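Local atomic coordinates of putative capsid protein of prophage (Escherichia coli CFT073, PDB entry 3BQW), a protein that probably serves as a major capsid protein of phage lambda gpE type, assembling into the shell of a prophage found in E. coli. Residues I298-A303 and M312-N317; Y86-H91 and Y328-S333; M6-N11 and R116-I121. All blocks are in the same frame, centred on the assembly; numbering follows the deposited sequence.

Interaction 1: I298-A303 and M312-N317; sequences IMDQEA and MFYPKN
A303 rests its methyl on the ring of Y314, and this CH-pi contact lies beneath a capped helix start, where the loop before helix 301-305 folds over strand 314-319. CB of A303 sits over the middle of the ring, 3.6 Å from its centroid and 11° off the normal; the small side chain lets the first turn settle directly on the aromatic face. Y314 has CG anti to the backbone N (chi1 -171°), which carries its ring under A303. At its root, CB of Y314 meets CG2 of I298 at 3.7 Å, and this branched, buried side chain covers the part of the tyrosine nearest the backbone. At the far end, CG of E302 approaches OH of Y314 at 3.6 Å, while the E302 carboxylate turns away to a salt bridge with R305.

The charged part lies alongside. D300 is the N-cap, and its OD2 accepts weak bonds from E302 N (3.2 Å) and A303 N (3.3 Å), since a short acid at this position can reach the exposed amides of the first turn. The same oxygen takes the ammonium of K316 and thus has three donors, the lysine close and the two amides weak; the lysine and the nearby helix N-terminus would both be expected to stabilise the carboxylate's negative charge. K316 runs past D300 with CD and CE against the carboxylate, and its bends at chi3 and chi4 bring NZ round to the oxygen. NZ meets OD2 of D300 at 2.9 Å, on the syn side and 24° out of the carboxylate plane.

Interaction 2: Y86-H91 and Y328-S333; sequences YMKPKH and YVQTHS
K90 and Q330 face each other as a non-hydrogen-bonded pair where the segment 86-91 runs antiparallel to strand 327-338. The backbone bonds come at the two ends: H91 and V329 exchange N-H and C=O both ways (2.9 Å for H91 N to V329 O), and M87 and S333 do likewise. Between them P89, which has no N-H to give, only accepts, from T331 N to its O at 3.2 Å. T331 O instead receives the C-H of K88, with CA of K88 3.3 Å away.

Polar side chains fill in around this interruption. The extended Q330 lies beside K88, pointing the same way, and its NE2 gives a bond to K88 O (3.1 Å), tilted 30° from its own amide plane. A water accepts from both Q330 NE2 and K88 NZ.

Ring contacts use the lysines' two characters. CB of K88 lies over the centre of the H332 ring, 3.9 Å from its centroid, an aliphatic CH-pi contact. K90, stretched beyond CG, brings NZ over the Y328 face, 4.2 Å from the centroid, as a cation-pi pair.

Strand 314-319 pairs with the other side of strand 327-338, where W318 meets the Y328 ring, while helix 113-146 covers the face carrying H91 and V329, its Q128 bonding to T331 OG1 and V329 O.

Interaction 3: M6-N11 and R116-I121; sequences MALNTN and RRMRLI
M6 joins the helix through its backbone: its carbonyl O lies 2.7 Å from NH2 of R117, a weak hydrogen bond because the N-H...O angle is only 116°. N of M6 stands over one face of the guanidinium, 4.1 Å above its plane and toward the rim. A bend at chi3 (60°) turns the end of the long R117 side chain aside, and its stronger polar partner is E327, which holds NE in a salt bridge. An arginine suits the place, since its several N-H groups can serve an acid and a main-chain carbonyl together.

A7 adds little: its CA comes 4.1 Å from R117 NH2, and its methyl packs on N317 of strand 314-319.

The partner helix, 113-146, is the longest of the chain, and in a family-E capsid protein it probably corresponds to the spine helix of the HK97-like fold. Against it L8 makes the apolar part of the contact. CD1 of L8 lies 3.6 Å from SD of M118, and this approach carries the pairing. The methionine is bent at chi2, and its chi3 is near eclipsed (-21°); CE of M118 comes to 3.3 Å from CD1 of L8, tighter than usual for two carbons, which leaves the position of this methyl doubtful. CD1 of L8 also meets CD1 of I121, one turn on from R117, at 4.2 Å. L13 of helix 10-17 packs on both L8 and I121.

From N9 on, segment 6-11 no longer touches segment 116-121. As N-cap of helix 10-17, N9 sends OD1 to the N of Q12, a position that asparagine fills well because its short side chain can reach forward to an amide of the first turn. T10 then ties that helix to strand 314-319, OG1 bonding to P315 O.

Interactions 1 and 2 meet in one sheet: strands 314-319 and 327-338 are neighbours, joined by K316 N to Q330 O (2.7 Å), while S333 OG bonds to M312 O. Interaction 2 lies nearest the chain centre and relies on backbone pairing, with lysines over rings at its margin. Interaction 1 adds a helix start to that sheet through a buried tyrosine and a partly exposed salt bridge. Interaction 3 is the most peripheral and smallest, combining a few apolar side chains with one weak bond. It reaches interaction 1 where A7 and L8 pack on N317, and meets interaction 2 in a loose contact of V329 CG1 with I121 O. All three are partly buried.

Interaction 1: I298-A303 and M312-N317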
# COMPACT_ATOMS: atom_id res chain seq x y z
N ILE A 298 -10.91 -4.26 15.49
CA ILE A 298 -10.13 -3.53 16.47
C ILE A 298 -10.26 -4.27 17.80
O ILE A 298 -11.36 -4.67 18.19
CB ILE A 298 -10.63 -2.10 16.61
CG1 ILE A 298 -10.67 -1.40 15.25
CG2 ILE A 298 -9.76 -1.34 17.61
CD1 ILE A 298 -9.30 -1.11 14.68
N MET A 299 -9.12 -4.46 18.48
CA MET A 299 -9.05 -5.32 19.66
C MET A 299 -8.84 -4.54 20.98
O MET A 299 -8.83 -5.13 22.05
CB MET A 299 -7.99 -6.42 19.48
CG MET A 299 -8.42 -7.53 18.49
SD MET A 299 -10.06 -8.31 18.80
CE MET A 299 -9.57 -9.59 19.96
N ASP A 300 -8.70 -3.22 20.88
CA ASP A 300 -8.61 -2.32 22.03
C ASP A 300 -9.83 -2.42 22.96
O ASP A 300 -10.99 -2.37 22.49
CB ASP A 300 -8.47 -0.88 21.53
CG ASP A 300 -8.28 0.12 22.66
OD1 ASP A 300 -7.20 0.08 23.29
OD2 ASP A 300 -9.20 0.92 22.89
N GLN A 301 -9.58 -2.52 24.27
CA GLN A 301 -10.67 -2.70 25.22
C GLN A 301 -11.73 -1.62 25.11
O GLN A 301 -12.92 -1.92 25.21
CB GLN A 301 -10.20 -2.82 26.68
CG GLN A 301 -11.36 -3.23 27.61
CD GLN A 301 -10.98 -3.45 29.07
OE1 GLN A 301 -10.65 -4.57 29.49
NE2 GLN A 301 -11.06 -2.38 29.86
N GLU A 302 -11.32 -0.37 24.89
CA GLU A 302 -12.29 0.73 24.82
C GLU A 302 -13.08 0.65 23.52
O GLU A 302 -14.26 1.00 23.48
CB GLU A 302 -11.60 2.09 24.95
CG GLU A 302 -12.53 3.30 24.88
CD GLU A 302 -13.46 3.46 26.09
OE1 GLU A 302 -13.28 2.76 27.12
OE2 GLU A 302 -14.39 4.31 26.00
N ALA A 303 -12.42 0.20 22.46
CA ALA A 303 -13.12 -0.14 21.22
C ALA A 303 -14.12 -1.27 21.50
O ALA A 303 -15.29 -1.18 21.13
CB ALA A 303 -12.13 -0.53 20.12
N MET A 312 -11.76 0.43 10.13
CA MET A 312 -10.45 0.48 9.50
C MET A 312 -9.42 0.98 10.52
O MET A 312 -8.38 0.36 10.73
CB MET A 312 -10.45 1.41 8.28
CG MET A 312 -11.42 1.01 7.14
SD MET A 312 -11.20 2.07 5.69
CE MET A 312 -11.76 3.62 6.36
N PHE A 313 -9.78 2.08 11.18
CA PHE A 313 -8.91 2.79 12.12
C PHE A 313 -9.65 3.08 13.40
O PHE A 313 -10.86 3.33 13.38
CB PHE A 313 -8.45 4.14 11.53
CG PHE A 313 -7.94 4.04 10.13
CD1 PHE A 313 -6.80 3.28 9.85
CD2 PHE A 313 -8.59 4.69 9.09
CE1 PHE A 313 -6.32 3.16 8.55
CE2 PHE A 313 -8.12 4.59 7.78
CZ PHE A 313 -6.99 3.82 7.50
N TYR A 314 -8.91 3.08 14.49
CA TYR A 314 -9.45 3.45 15.78
C TYR A 314 -8.41 4.28 16.53
O TYR A 314 -7.44 3.74 17.06
CB TYR A 314 -9.84 2.21 16.58
CG TYR A 314 -10.59 2.53 17.82
CD1 TYR A 314 -11.98 2.65 17.81
CD2 TYR A 314 -9.91 2.72 19.03
CE1 TYR A 314 -12.67 2.97 18.96
CE2 TYR A 314 -10.59 3.02 20.17
CZ TYR A 314 -11.96 3.14 20.14
OH TYR A 314 -12.63 3.43 21.29
N PRO A 315 -8.61 5.61 16.55
CA PRO A 315 -7.71 6.54 17.19
C PRO A 315 -8.03 6.74 18.67
O PRO A 315 -9.20 6.68 19.07
CB PRO A 315 -7.92 7.82 16.38
CG PRO A 315 -9.38 7.78 16.04
CD PRO A 315 -9.71 6.31 15.86
N LYS A 316 -6.99 6.93 19.47
CA LYS A 316 -7.13 7.13 20.91
C LYS A 316 -6.22 8.26 21.30
O LYS A 316 -5.12 8.34 20.78
CB LYS A 316 -6.67 5.89 21.70
CG LYS A 316 -7.42 4.61 21.42
CD LYS A 316 -6.78 3.40 22.17
CE LYS A 316 -7.02 3.42 23.70
NZ LYS A 316 -8.47 3.46 24.07
N ASN A 317 -6.67 9.11 22.21
CA ASN A 317 -5.81 10.13 22.82
C ASN A 317 -5.91 9.97 24.34
O ASN A 317 -7.00 9.78 24.86
CB ASN A 317 -6.26 11.53 22.36
CG ASN A 317 -5.49 12.69 23.06
OD1 ASN A 317 -4.25 12.72 23.11
ND2 ASN A 317 -6.24 13.65 23.55

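Interaction 2: Y86-H91 and Y328-S333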
# COMPACT_ATOMS: atom_id res chain seq x y z
N TYR A 86 -1.56 -6.77 13.34
CA TYR A 86 -2.18 -5.72 14.12
C TYR A 86 -1.19 -4.59 14.34
O TYR A 86 -0.05 -4.81 14.76
CB TYR A 86 -2.66 -6.25 15.46
CG TYR A 86 -3.69 -5.38 16.11
CD1 TYR A 86 -5.04 -5.55 15.83
CD2 TYR A 86 -3.33 -4.39 17.04
CE1 TYR A 86 -5.99 -4.78 16.42
CE2 TYR A 86 -4.28 -3.59 17.65
CZ TYR A 86 -5.62 -3.80 17.34
OH TYR A 86 -6.62 -3.05 17.92
N MET A 87 -1.65 -3.37 14.04
CA MET A 87 -0.85 -2.17 14.16
C MET A 87 -1.48 -1.20 15.16
O MET A 87 -2.72 -1.05 15.24
CB MET A 87 -0.74 -1.50 12.78
CG MET A 87 -0.19 -2.34 11.63
SD MET A 87 -0.04 -1.36 10.08
CE MET A 87 1.40 -0.48 10.58
N LYS A 88 -0.62 -0.52 15.91
CA LYS A 88 -1.05 0.53 16.82
C LYS A 88 0.06 1.55 17.13
O LYS A 88 0.41 1.77 18.28
CB LYS A 88 -1.67 -0.04 18.10
CG LYS A 88 -0.83 -1.03 18.87
CD LYS A 88 -1.63 -1.46 20.09
CE LYS A 88 -0.88 -2.45 20.97
NZ LYS A 88 0.42 -1.92 21.45
N PRO A 89 0.58 2.21 16.09
CA PRO A 89 1.60 3.21 16.30
C PRO A 89 1.07 4.35 17.16
O PRO A 89 -0.11 4.74 17.03
CB PRO A 89 1.92 3.69 14.89
CG PRO A 89 0.73 3.40 14.10
CD PRO A 89 0.22 2.11 14.67
N LYS A 90 1.92 4.83 18.06
CA LYS A 90 1.59 5.97 18.89
C LYS A 90 2.71 6.98 18.87
O LYS A 90 3.85 6.66 18.52
CB LYS A 90 1.27 5.55 20.34
CG LYS A 90 2.45 5.05 21.14
CD LYS A 90 2.04 4.82 22.57
CE LYS A 90 3.18 4.19 23.36
NZ LYS A 90 2.78 3.98 24.79
N HIS A 91 2.37 8.20 19.25
CA HIS A 91 3.31 9.30 19.34
C HIS A 91 2.98 10.11 20.57
O HIS A 91 1.81 10.25 20.92
CB HIS A 91 3.18 10.22 18.13
CG HIS A 91 3.60 9.61 16.82
ND1 HIS A 91 4.78 9.92 16.19
CD2 HIS A 91 2.95 8.73 16.01
CE1 HIS A 91 4.86 9.24 15.06
NE2 HIS A 91 3.77 8.51 14.93
N TYR A 328 -0.40 10.96 24.76
CA TYR A 328 -0.19 10.14 23.56
C TYR A 328 -1.42 10.22 22.67
O TYR A 328 -2.52 10.45 23.14
CB TYR A 328 0.01 8.67 23.90
CG TYR A 328 1.23 8.39 24.71
CD1 TYR A 328 2.45 8.22 24.10
CD2 TYR A 328 1.16 8.33 26.10
CE1 TYR A 328 3.60 7.97 24.82
CE2 TYR A 328 2.30 8.09 26.85
CZ TYR A 328 3.52 7.90 26.19
OH TYR A 328 4.67 7.66 26.89
N VAL A 329 -1.18 10.03 21.37
CA VAL A 329 -2.22 9.69 20.41
C VAL A 329 -1.75 8.38 19.75
O VAL A 329 -0.55 8.14 19.56
CB VAL A 329 -2.53 10.82 19.37
CG1 VAL A 329 -1.40 11.04 18.39
CG2 VAL A 329 -3.78 10.50 18.59
N GLN A 330 -2.71 7.53 19.45
CA GLN A 330 -2.43 6.22 18.89
C GLN A 330 -3.57 5.79 17.99
O GLN A 330 -4.74 6.04 18.30
CB GLN A 330 -2.27 5.23 20.04
CG GLN A 330 -2.01 3.81 19.64
CD GLN A 330 -1.94 2.92 20.84
OE1 GLN A 330 -2.91 2.81 21.58
NE2 GLN A 330 -0.78 2.29 21.06
N THR A 331 -3.25 5.11 16.91
CA THR A 331 -4.25 4.62 15.96
C THR A 331 -4.09 3.10 15.73
O THR A 331 -3.05 2.63 15.26
CB THR A 331 -4.13 5.37 14.62
OG1 THR A 331 -4.11 6.78 14.86
CG2 THR A 331 -5.31 5.02 13.69
N HIS A 332 -5.15 2.37 16.08
CA HIS A 332 -5.26 0.93 15.85
C HIS A 332 -5.76 0.62 14.45
O HIS A 332 -6.66 1.28 13.95
CB HIS A 332 -6.23 0.31 16.87
CG HIS A 332 -5.71 0.30 18.27
ND1 HIS A 332 -5.39 1.45 18.95
CD2 HIS A 332 -5.43 -0.72 19.11
CE1 HIS A 332 -4.96 1.14 20.16
NE2 HIS A 332 -4.95 -0.18 20.27
N SER A 333 -5.18 -0.40 13.84
CA SER A 333 -5.62 -0.92 12.52
C SER A 333 -5.05 -2.33 12.27
O SER A 333 -3.94 -2.64 12.69
CB SER A 333 -5.16 0.00 11.39
OG SER A 333 -5.85 -0.27 10.19
O HOH W 1 -0.30 0.30 23.48

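Interaction 3: M6-N11 and R116-I121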
# COMPACT_ATOMS: atom_id res chain seq x y z
N MET A 6 -7.27 18.21 28.77
CA MET A 6 -8.18 17.06 28.79
C MET A 6 -8.02 16.23 27.50
O MET A 6 -7.85 16.79 26.43
CB MET A 6 -9.64 17.54 28.91
CG MET A 6 -10.56 16.56 29.68
SD MET A 6 -10.32 16.61 31.48
CE MET A 6 -9.78 18.29 31.76
N ALA A 7 -8.06 14.91 27.63
CA ALA A 7 -7.87 14.02 26.48
C ALA A 7 -9.12 14.06 25.61
O ALA A 7 -10.22 14.12 26.13
CB ALA A 7 -7.56 12.57 26.94
N LEU A 8 -8.94 14.08 24.30
CA LEU A 8 -10.07 14.06 23.37
C LEU A 8 -10.63 12.67 23.36
O LEU A 8 -9.89 11.71 23.39
CB LEU A 8 -9.64 14.43 21.95
CG LEU A 8 -9.03 15.83 21.74
CD1 LEU A 8 -8.88 16.08 20.26
CD2 LEU A 8 -9.88 16.90 22.44
N ASN A 9 -11.95 12.57 23.33
CA ASN A 9 -12.57 11.27 23.19
C ASN A 9 -12.61 10.88 21.71
O ASN A 9 -12.29 11.67 20.82
CB ASN A 9 -13.95 11.22 23.85
CG ASN A 9 -14.95 12.19 23.24
OD1 ASN A 9 -15.13 12.24 22.03
ND2 ASN A 9 -15.62 12.96 24.10
N THR A 10 -13.00 9.64 21.47
CA THR A 10 -12.78 9.06 20.17
C THR A 10 -13.76 9.58 19.11
O THR A 10 -13.39 9.67 17.96
CB THR A 10 -12.60 7.52 20.29
OG1 THR A 10 -11.21 7.26 20.66
CG2 THR A 10 -12.92 6.81 18.97
N ASN A 11 -14.96 9.99 19.50
CA ASN A 11 -15.83 10.73 18.58
C ASN A 11 -15.15 12.00 18.06
O ASN A 11 -15.32 12.36 16.89
CB ASN A 11 -17.15 11.12 19.24
CG ASN A 11 -18.04 9.93 19.54
OD1 ASN A 11 -17.87 8.83 19.01
ND2 ASN A 11 -19.02 10.17 20.38
N ARG A 116 -3.01 24.32 19.97
CA ARG A 116 -1.72 23.73 19.74
C ARG A 116 -1.71 22.23 20.01
O ARG A 116 -1.08 21.50 19.27
CB ARG A 116 -0.66 24.40 20.61
CG ARG A 116 -0.48 25.89 20.35
CD ARG A 116 0.42 26.46 21.41
NE ARG A 116 1.72 25.81 21.37
CZ ARG A 116 2.67 26.12 20.50
NH1 ARG A 116 2.47 27.09 19.60
NH2 ARG A 116 3.83 25.44 20.51
N ARG A 117 -2.38 21.78 21.06
CA ARG A 117 -2.49 20.34 21.31
C ARG A 117 -3.22 19.70 20.13
O ARG A 117 -2.78 18.67 19.63
CB ARG A 117 -3.19 20.02 22.64
CG ARG A 117 -2.24 19.94 23.86
CD ARG A 117 -3.00 19.70 25.19
NE ARG A 117 -3.77 18.45 25.17
CZ ARG A 117 -5.08 18.34 24.93
NH1 ARG A 117 -5.83 19.42 24.73
NH2 ARG A 117 -5.65 17.14 24.93
N MET A 118 -4.29 20.34 19.68
CA MET A 118 -5.09 19.86 18.55
C MET A 118 -4.25 19.71 17.30
O MET A 118 -4.38 18.73 16.59
CB MET A 118 -6.25 20.80 18.22
CG MET A 118 -7.30 20.98 19.30
SD MET A 118 -8.24 19.53 19.71
CE MET A 118 -7.99 18.54 18.19
N ARG A 119 -3.42 20.71 17.01
CA ARG A 119 -2.49 20.65 15.88
C ARG A 119 -1.55 19.47 15.98
O ARG A 119 -1.27 18.81 14.97
CB ARG A 119 -1.65 21.92 15.79
CG ARG A 119 -2.43 23.17 15.45
CD ARG A 119 -3.02 23.13 14.04
NE ARG A 119 -2.02 22.88 13.00
CZ ARG A 119 -1.19 23.78 12.48
NH1 ARG A 119 -1.17 25.03 12.94
NH2 ARG A 119 -0.36 23.44 11.52
N LEU A 120 -1.01 19.22 17.17
CA LEU A 120 -0.09 18.09 17.36
C LEU A 120 -0.79 16.75 17.26
O LEU A 120 -0.23 15.81 16.69
CB LEU A 120 0.63 18.21 18.70
CG LEU A 120 1.55 19.43 18.82
CD1 LEU A 120 2.11 19.52 20.22
CD2 LEU A 120 2.65 19.38 17.81
N ILE A 121 -2.01 16.68 17.80
CA ILE A 121 -2.80 15.46 17.79
C ILE A 121 -3.15 15.08 16.36
O ILE A 121 -2.90 13.95 15.94
CB ILE A 121 -4.08 15.58 18.65
CG1 ILE A 121 -3.71 15.55 20.15
CG2 ILE A 121 -5.07 14.46 18.33
CD1 ILE A 121 -4.77 16.12 21.05